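PDB 4ZM4: aminotransferase from Streptomyces pactum, which belongs to the class-III aminotransferases, a family of pyridoxal-5'-phosphate-dependent enzymes, and is modelled here as an assembly of two protein chains. Local coordinates for residues Glu78-Asp81 with Ala82-Gln86; Gly232-Gln235 with Leu236-Glu239; Asp433-Ala436 with Gly437-Arg441. The protein carries 1 engineered substitution. All blocks are in the same frame, centred on the assembly; numbering follows the deposited sequence.

Contact 1: Glu78-Asp81 with Ala82-Gln86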
ATOM      1  N   GLU B  78      22.915   7.943   1.123  1.00 37.77           N
ATOM      2  CA  GLU B  78      23.264   6.573   1.459  1.00 41.37           C
ATOM      3  C   GLU B  78      22.135   5.606   1.199  1.00 41.14           C
ATOM      4  O   GLU B  78      22.374   4.420   1.009  1.00 50.11           O
ATOM      5  CB  GLU B  78      23.690   6.461   2.923  1.00 45.99           C
ATOM      6  CG  GLU B  78      25.016   7.126   3.227  1.00 46.70           C
ATOM      7  CD  GLU B  78      25.273   7.220   4.709  1.00 51.43           C
ATOM      8  OE1 GLU B  78      24.639   8.087   5.357  1.00 64.23           O
ATOM      9  OE2 GLU B  78      26.102   6.438   5.236  1.00 54.26           O
ATOM     10  N   VAL B  79      20.910   6.103   1.186  1.00 39.01           N
ATOM     11  CA  VAL B  79      19.754   5.277   0.901  1.00 39.21           C
ATOM     12  C   VAL B  79      19.224   5.484  -0.526  1.00 38.89           C
ATOM     13  O   VAL B  79      18.821   4.520  -1.166  1.00 45.50           O
ATOM     14  CB  VAL B  79      18.660   5.526   1.974  1.00 41.57           C
ATOM     15  CG1 VAL B  79      17.376   4.758   1.687  1.00 40.05           C
ATOM     16  CG2 VAL B  79      19.201   5.159   3.365  1.00 41.45           C
ATOM     17  N   LEU B  80      19.170   6.723  -1.010  1.00 39.50           N
ATOM     18  CA  LEU B  80      18.900   6.983  -2.451  1.00 37.53           C
ATOM     19  C   LEU B  80      19.718   6.046  -3.296  1.00 35.10           C
ATOM     20  O   LEU B  80      19.175   5.337  -4.132  1.00 38.55           O
ATOM     21  CB  LEU B  80      19.228   8.448  -2.870  1.00 37.74           C
ATOM     22  CG  LEU B  80      19.991   8.816  -4.196  1.00 40.37           C
ATOM     23  CD1 LEU B  80      19.210   8.649  -5.504  1.00 37.87           C
ATOM     24  CD2 LEU B  80      20.528  10.234  -4.161  1.00 42.32           C
ATOM     25  N   ASP B  81      21.032   6.066  -3.086  1.00 32.50           N
ATOM     26  CA  ASP B  81      21.964   5.397  -3.980  1.00 31.25           C
ATOM     27  C   ASP B  81      21.724   3.912  -4.046  1.00 30.31           C
ATOM     28  O   ASP B  81      21.802   3.318  -5.115  1.00 31.81           O
ATOM     29  CB  ASP B  81      23.413   5.638  -3.544  1.00 32.46           C
ATOM     30  CG  ASP B  81      23.875   7.073  -3.772  1.00 34.24           C
ATOM     31  OD1 ASP B  81      23.188   7.840  -4.493  1.00 33.93           O
ATOM     32  OD2 ASP B  81      24.954   7.415  -3.236  1.00 35.30           O
ATOM     33  N   ALA B  82      21.452   3.294  -2.901  1.00 29.80           N
ATOM     34  CA  ALA B  82      21.136   1.863  -2.876  1.00 29.34           C
ATOM     35  C   ALA B  82      19.841   1.556  -3.665  1.00 29.23           C
ATOM     36  O   ALA B  82      19.790   0.612  -4.476  1.00 27.83           O
ATOM     37  CB  ALA B  82      21.051   1.347  -1.446  1.00 29.86           C
ATOM     38  N   VAL B  83      18.819   2.380  -3.481  1.00 28.68           N
ATOM     39  CA  VAL B  83      17.533   2.152  -4.167  1.00 27.94           C
ATOM     40  C   VAL B  83      17.648   2.386  -5.666  1.00 26.43           C
ATOM     41  O   VAL B  83      17.188   1.564  -6.462  1.00 28.01           O
ATOM     42  CB  VAL B  83      16.418   3.013  -3.567  1.00 29.53           C
ATOM     43  CG1 VAL B  83      15.133   2.847  -4.353  1.00 32.22           C
ATOM     44  CG2 VAL B  83      16.194   2.643  -2.112  1.00 30.03           C
ATOM     45  N   ALA B  84      18.359   3.432  -6.060  1.00 26.41           N
ATOM     46  CA  ALA B  84      18.639   3.678  -7.477  1.00 27.75           C
ATOM     47  C   ALA B  84      19.448   2.560  -8.136  1.00 28.59           C
ATOM     48  O   ALA B  84      19.213   2.187  -9.290  1.00 31.39           O
ATOM     49  CB  ALA B  84      19.366   5.002  -7.647  1.00 29.52           C
ATOM     50  N   ASP B  85      20.410   2.012  -7.413  1.00 29.13           N
ATOM     51  CA  ASP B  85      21.138   0.853  -7.899  1.00 27.82           C
ATOM     52  C   ASP B  85      20.212  -0.345  -8.159  1.00 26.55           C
ATOM     53  O   ASP B  85      20.399  -1.083  -9.112  1.00 28.58           O
ATOM     54  CB  ASP B  85      22.211   0.457  -6.894  1.00 27.55           C
ATOM     55  CG  ASP B  85      23.072  -0.684  -7.394  1.00 27.42           C
ATOM     56  OD1 ASP B  85      23.620  -0.529  -8.486  1.00 31.80           O
ATOM     57  OD2 ASP B  85      23.208  -1.716  -6.707  1.00 27.69           O
ATOM     58  N   GLN B  86      19.236  -0.533  -7.289  1.00 26.63           N
ATOM     59  CA  GLN B  86      18.273  -1.611  -7.450  1.00 25.04           C
ATOM     60  C   GLN B  86      17.380  -1.433  -8.669  1.00 24.02           C
ATOM     61  O   GLN B  86      17.020  -2.424  -9.311  1.00 24.48           O
ATOM     62  CB  GLN B  86      17.391  -1.763  -6.203  1.00 23.36           C
ATOM     63  CG  GLN B  86      16.780  -3.144  -6.088  1.00 23.14           C
ATOM     64  CD  GLN B  86      17.857  -4.215  -6.179  1.00 21.56           C
ATOM     65  OE1 GLN B  86      18.813  -4.188  -5.426  1.00 20.67           O
ATOM     66  NE2 GLN B  86      17.690  -5.158  -7.101  1.00 20.72           N
TER

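Contact 2: Gly232-Gln235 with Leu236-Glu239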
ATOM      1  N   GLY B 232       3.595   0.925  34.066  1.00 23.45           N
ATOM      2  CA  GLY B 232       2.951  -0.386  34.222  1.00 22.57           C
ATOM      3  C   GLY B 232       1.841  -0.766  33.236  1.00 23.13           C
ATOM      4  O   GLY B 232       1.327  -1.894  33.300  1.00 19.53           O
ATOM      5  N   PHE B 233       1.437   0.156  32.350  1.00 20.36           N
ATOM      6  CA  PHE B 233       0.298  -0.117  31.496  1.00 19.87           C
ATOM      7  C   PHE B 233       0.598  -1.162  30.436  1.00 18.24           C
ATOM      8  O   PHE B 233      -0.180  -2.101  30.252  1.00 18.05           O
ATOM      9  CB  PHE B 233      -0.246   1.146  30.864  1.00 21.35           C
ATOM     10  CG  PHE B 233      -1.595   0.965  30.266  1.00 21.87           C
ATOM     11  CD1 PHE B 233      -2.704   0.821  31.080  1.00 22.16           C
ATOM     12  CD2 PHE B 233      -1.765   0.921  28.882  1.00 21.62           C
ATOM     13  CE1 PHE B 233      -3.979   0.693  30.528  1.00 20.66           C
ATOM     14  CE2 PHE B 233      -3.021   0.758  28.333  1.00 20.35           C
ATOM     15  CZ  PHE B 233      -4.128   0.651  29.149  1.00 20.76           C
ATOM     16  N   LEU B 234       1.710  -1.028  29.734  1.00 18.42           N
ATOM     17  CA  LEU B 234       2.097  -2.048  28.757  1.00 18.77           C
ATOM     18  C   LEU B 234       2.323  -3.395  29.429  1.00 19.65           C
ATOM     19  O   LEU B 234       1.999  -4.444  28.861  1.00 20.84           O
ATOM     20  CB  LEU B 234       3.340  -1.636  27.974  1.00 19.26           C
ATOM     21  CG  LEU B 234       3.174  -0.382  27.120  1.00 19.46           C
ATOM     22  CD1 LEU B 234       4.494  -0.074  26.418  1.00 19.52           C
ATOM     23  CD2 LEU B 234       2.041  -0.547  26.105  1.00 19.96           C
ATOM     24  N   GLN B 235       2.890  -3.385  30.629  1.00 19.48           N
ATOM     25  CA  GLN B 235       3.150  -4.619  31.355  1.00 20.90           C
ATOM     26  C   GLN B 235       1.800  -5.295  31.603  1.00 21.18           C
ATOM     27  O   GLN B 235       1.660  -6.513  31.437  1.00 22.47           O
ATOM     28  CB  GLN B 235       3.890  -4.336  32.677  1.00 21.90           C
ATOM     29  CG  GLN B 235       5.336  -3.860  32.492  1.00 24.23           C
ATOM     30  CD  GLN B 235       5.494  -2.427  31.965  1.00 24.90           C
ATOM     31  OE1 GLN B 235       4.515  -1.659  31.831  1.00 27.30           O
ATOM     32  NE2 GLN B 235       6.735  -2.040  31.720  1.00 23.74           N
ATOM     33  N   LEU B 236       0.829  -4.489  32.019  1.00 20.38           N
ATOM     34  CA  LEU B 236      -0.499  -4.968  32.326  1.00 21.58           C
ATOM     35  C   LEU B 236      -1.143  -5.576  31.098  1.00 23.55           C
ATOM     36  O   LEU B 236      -1.800  -6.622  31.198  1.00 24.66           O
ATOM     37  CB  LEU B 236      -1.375  -3.836  32.880  1.00 21.16           C
ATOM     38  CG  LEU B 236      -2.828  -4.207  33.216  1.00 21.37           C
ATOM     39  CD1 LEU B 236      -2.907  -5.296  34.273  1.00 19.78           C
ATOM     40  CD2 LEU B 236      -3.600  -2.971  33.676  1.00 22.08           C
ATOM     41  N   LEU B 237      -0.964  -4.925  29.950  1.00 23.27           N
ATOM     42  CA  LEU B 237      -1.521  -5.404  28.692  1.00 22.70           C
ATOM     43  C   LEU B 237      -0.971  -6.741  28.326  1.00 20.96           C
ATOM     44  O   LEU B 237      -1.702  -7.657  27.959  1.00 22.59           O
ATOM     45  CB  LEU B 237      -1.219  -4.433  27.554  1.00 24.79           C
ATOM     46  CG  LEU B 237      -2.335  -3.538  27.059  1.00 27.93           C
ATOM     47  CD1 LEU B 237      -1.759  -2.604  25.995  1.00 30.82           C
ATOM     48  CD2 LEU B 237      -3.486  -4.365  26.474  1.00 27.77           C
ATOM     49  N   ARG B 238       0.341  -6.857  28.408  1.00 20.63           N
ATOM     50  CA  ARG B 238       1.050  -8.122  28.156  1.00 19.22           C
ATOM     51  C   ARG B 238       0.554  -9.243  29.081  1.00 19.39           C
ATOM     52  O   ARG B 238       0.484 -10.416  28.684  1.00 17.04           O
ATOM     53  CB  ARG B 238       2.587  -7.913  28.328  1.00 18.81           C
ATOM     54  CG  ARG B 238       3.455  -9.178  28.272  1.00 18.77           C
ATOM     55  CD  ARG B 238       3.483  -9.836  26.907  1.00 19.86           C
ATOM     56  NE  ARG B 238       2.232 -10.471  26.502  1.00 20.59           N
ATOM     57  CZ  ARG B 238       2.019 -11.074  25.324  1.00 22.59           C
ATOM     58  NH1 ARG B 238       2.998 -11.187  24.409  1.00 23.58           N
ATOM     59  NH2 ARG B 238       0.826 -11.590  25.060  1.00 23.53           N
ATOM     60  N   GLU B 239       0.255  -8.904  30.332  1.00 19.88           N
ATOM     61  CA  GLU B 239      -0.176  -9.929  31.268  1.00 22.57           C
ATOM     62  C   GLU B 239      -1.585 -10.420  30.930  1.00 20.08           C
ATOM     63  O   GLU B 239      -1.835 -11.605  30.925  1.00 17.24           O
ATOM     64  CB  GLU B 239      -0.125  -9.392  32.696  1.00 27.65           C
ATOM     65  CG  GLU B 239      -0.201 -10.458  33.779  1.00 32.51           C
ATOM     66  CD  GLU B 239      -0.226  -9.840  35.169  1.00 37.43           C
ATOM     67  OE1 GLU B 239       0.700  -9.061  35.482  1.00 47.23           O
ATOM     68  OE2 GLU B 239      -1.138 -10.138  35.955  1.00 35.84           O
TER

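Contact 3: Asp433-Ala436 with Gly437-Arg441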
ATOM      1  N   ASP B 433      17.823  26.677  16.669  1.00 26.71           N
ATOM      2  CA  ASP B 433      17.922  28.103  17.014  1.00 29.62           C
ATOM      3  C   ASP B 433      17.112  28.969  16.034  1.00 31.76           C
ATOM      4  O   ASP B 433      16.394  29.855  16.459  1.00 29.15           O
ATOM      5  CB  ASP B 433      19.394  28.581  17.123  1.00 30.70           C
ATOM      6  CG  ASP B 433      20.115  28.035  18.385  1.00 32.07           C
ATOM      7  OD1 ASP B 433      19.457  27.523  19.321  1.00 32.67           O
ATOM      8  OD2 ASP B 433      21.351  28.141  18.448  1.00 33.99           O
ATOM      9  N   LYS B 434      17.196  28.700  14.731  1.00 35.39           N
ATOM     10  CA  LYS B 434      16.314  29.388  13.766  1.00 34.71           C
ATOM     11  C   LYS B 434      14.848  29.116  14.048  1.00 32.71           C
ATOM     12  O   LYS B 434      14.012  29.997  13.903  1.00 32.05           O
ATOM     13  CB  LYS B 434      16.616  28.981  12.327  1.00 37.67           C
ATOM     14  CG  LYS B 434      17.934  29.501  11.793  1.00 41.64           C
ATOM     15  CD  LYS B 434      18.014  29.345  10.278  1.00 47.46           C
ATOM     16  CE  LYS B 434      19.410  29.694   9.767  1.00 54.44           C
ATOM     17  NZ  LYS B 434      19.466  29.681   8.277  1.00 59.48           N
ATOM     18  N   VAL B 435      14.520  27.886  14.423  1.00 30.76           N
ATOM     19  CA  VAL B 435      13.127  27.557  14.707  1.00 28.92           C
ATOM     20  C   VAL B 435      12.617  28.415  15.868  1.00 27.90           C
ATOM     21  O   VAL B 435      11.519  28.967  15.811  1.00 23.26           O
ATOM     22  CB  VAL B 435      12.946  26.061  14.994  1.00 27.97           C
ATOM     23  CG1 VAL B 435      11.587  25.782  15.618  1.00 26.89           C
ATOM     24  CG2 VAL B 435      13.146  25.258  13.703  1.00 27.97           C
ATOM     25  N   ALA B 436      13.450  28.531  16.901  1.00 27.84           N
ATOM     26  CA  ALA B 436      13.145  29.362  18.068  1.00 27.19           C
ATOM     27  C   ALA B 436      12.757  30.795  17.673  1.00 26.29           C
ATOM     28  O   ALA B 436      11.711  31.288  18.063  1.00 24.79           O
ATOM     29  CB  ALA B 436      14.348  29.388  19.002  1.00 27.74           C
ATOM     30  N   GLY B 437      13.627  31.435  16.897  1.00 25.61           N
ATOM     31  CA  GLY B 437      13.381  32.752  16.383  1.00 26.30           C
ATOM     32  C   GLY B 437      12.068  32.824  15.647  1.00 28.53           C
ATOM     33  O   GLY B 437      11.259  33.733  15.892  1.00 28.86           O
ATOM     34  N   ALA B 438      11.825  31.850  14.757  1.00 29.96           N
ATOM     35  CA  ALA B 438      10.596  31.831  13.961  1.00 27.03           C
ATOM     36  C   ALA B 438       9.357  31.684  14.856  1.00 27.28           C
ATOM     37  O   ALA B 438       8.343  32.302  14.588  1.00 27.25           O
ATOM     38  CB  ALA B 438      10.663  30.745  12.904  1.00 28.23           C
ATOM     39  N   LEU B 439       9.435  30.865  15.904  1.00 28.48           N
ATOM     40  CA  LEU B 439       8.297  30.651  16.802  1.00 29.93           C
ATOM     41  C   LEU B 439       8.040  31.863  17.673  1.00 31.69           C
ATOM     42  O   LEU B 439       6.883  32.192  17.957  1.00 30.91           O
ATOM     43  CB  LEU B 439       8.480  29.382  17.665  1.00 30.33           C
ATOM     44  CG  LEU B 439       8.339  28.060  16.885  1.00 31.90           C
ATOM     45  CD1 LEU B 439       8.824  26.869  17.714  1.00 32.55           C
ATOM     46  CD2 LEU B 439       6.899  27.829  16.443  1.00 32.19           C
ATOM     47  N   GLN B 440       9.119  32.487  18.136  1.00 34.37           N
ATOM     48  CA  GLN B 440       9.063  33.757  18.893  1.00 39.34           C
ATOM     49  C   GLN B 440       8.313  34.841  18.075  1.00 40.41           C
ATOM     50  O   GLN B 440       7.336  35.423  18.537  1.00 30.59           O
ATOM     51  CB  GLN B 440      10.491  34.202  19.242  1.00 39.36           C
ATOM     52  CG  GLN B 440      10.818  35.680  19.125  1.00 44.83           C
ATOM     53  CD  GLN B 440      10.391  36.457  20.336  1.00 50.69           C
ATOM     54  OE1 GLN B 440      10.476  35.959  21.455  1.00 59.23           O
ATOM     55  NE2 GLN B 440       9.941  37.692  20.130  1.00 52.55           N
ATOM     56  N   ARG B 441       8.761  35.051  16.842  1.00 40.26           N
ATOM     57  CA  ARG B 441       8.144  36.032  15.956  1.00 41.68           C
ATOM     58  C   ARG B 441       6.664  35.714  15.696  1.00 42.83           C
ATOM     59  O   ARG B 441       5.822  36.608  15.717  1.00 45.22           O
ATOM     60  CB  ARG B 441       8.942  36.137  14.645  1.00 42.35           C
ATOM     61  CG  ARG B 441       9.886  37.339  14.607  1.00 42.55           C
ATOM     62  CD  ARG B 441      11.233  37.112  13.927  1.00 40.42           C
ATOM     63  NE  ARG B 441      11.167  36.145  12.837  1.00 38.65           N
ATOM     64  CZ  ARG B 441      12.104  35.228  12.573  1.00 38.85           C
ATOM     65  NH1 ARG B 441      13.210  35.135  13.312  1.00 39.08           N
ATOM     66  NH2 ARG B 441      11.930  34.382  11.557  1.00 39.10           N
TER

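Contact 1: Glu78-Asp81 with Ala82-Gln86
Ala82 meets the preceding turn of helix 77-89 through its methyl group, whose CB stands 3.9 Å from Val79 O. The same methyl lies against Arg319 and Ala323 of helix 315-329. One residue on, Val83 donates its N-H to Val79 O at 3.2 Å. With CG1 anti to the backbone N (chi1 176°), its other branch is swung back beside that nitrogen, and CG2 comes within 3.4 Å of Val79 O. The same carbonyl therefore receives the amide and is also brushed by the methyl of the residue that donates to it. The bond from Ala84 N to Leu80 O is shorter, 2.8 Å, and nearly linear at hydrogen (173°). Ala84 CB is also 4.2 Å from Leu80 CD1, a light apolar touch on a face that the second subunit covers: Leu80 packs on Ala84 of that subunit, and the two Ala84 residues meet each other. Asp85 N closes on Asp81 O at 3.0 Å, while its carboxylate leads away to Lys89 and Arg319. Gln86, whose amide N bonds to Ala82 O, sends its side chain toward Arg319 and Gly90. The result is a regular i to i+4 alpha-helix at a dimer interface, with Leu80, Val83 and Ala84 packed on the second subunit and Ala82 on helix 315-329.

Contact 2: Gly232-Gln235 with Leu236-Glu239
Leu237 gathers the apolar side of this stretch of helix: its CD1 reaches both Phe233 CE2 and Leu234 CD2, each at 4.3 Å. The methyl comes obliquely to the phenyl ring, which chi1 of -166° swings anti to the backbone N, and Trp195 meets the same ring with its plane almost perpendicular. Beneath these side chains the backbone is well knit. Gly232, the N-cap residue, accepts Leu236 N through its O at 2.9 Å, and Leu237 N bonds to Phe233 O at the same length. Leu236 CB lies 3.4 Å from Gly232 O, and its side chain goes on to Pro198 and Arg202. The opposite flank is looser. Gln235 and Glu239 are exposed and linked through the main chain, Glu239 N to Gln235 O at 3.0 Å, with an N-H...O angle of 143°, more bent than the others. Between the two sides Arg238, bent at chi2 and chi3, carries its guanidinium away from the first turn to a salt bridge with Asp273 and a bond to Glu271 O. Helix 233-244 is the crossover of the beta-alpha-beta unit joining strands 212-217 and 247-251, and its Phe233, Leu236 and Leu237 side chains pack against the neighbouring helix 198-208.

Contact 3: Asp433-Ala436 with Gly437-Arg441
The C-terminal helix 429-444 contains this contact, in which Val435 and Leu439 lie side by side and point the same way. Val435 CG1 approaches Leu439 CD1 to 3.6 Å. With CG1 anti to the backbone N (chi1 166°), this branch lies on the carbonyl side, where the Leu439 side chain runs alongside it, and Leu439 CG sits 3.5 Å from Val435 O. That oxygen also takes the Leu439 N-H at 2.8 Å, which makes one residue pair both a backbone and a side-chain contact. Both residues are buried: Val435 against Ile61 and Leu63, Leu439 against Val349 and Phe413. Three further i to i+4 bonds flank this pair. Gly437 N reaches Asp433 O at 3.2 Å and almost straight (171°), Ala438 N bonds to Lys434 O at 3.0 Å, and Gln440 N meets Ala436 O at 2.9 Å. Arg441 folds back and places Gly437 O 3.4 Å above its guanidinium plane, near the rim, while NH2 pairs with Glu409; a crystal neighbour touches this arginine and may influence its pose. Ala436 faces the same helix 334-355 as Leu439, touching Thr348 and Val352, and Asp433 OD1 is hydrogen-bonded to Tyr344 OH. The pattern is that of an amphipathic alpha-helix, its apolar ridge set between strand 59-62 and helix 334-355.

Each contact is local, within about two turns of one helix, and its segments adjoin directly, so none closes a loop; the three follow one another in series without nesting or crossing. From the N terminus, contact 1 comes first, on helix 77-89 at the subunit interface. Contact 2 follows on helix 233-244, on the opposite side of the chain's centre, about 40 Å from contact 1 between centres, on the crossover between two parallel strands of the seven-stranded mixed sheet. Contact 3 lies near the C terminus, beside strand 59-62 of the four-stranded sheet, with its centre about 35 Å from that of contact 1. Together they mark three separate regions of the fold: dimer face, large-sheet layer and C-terminal part.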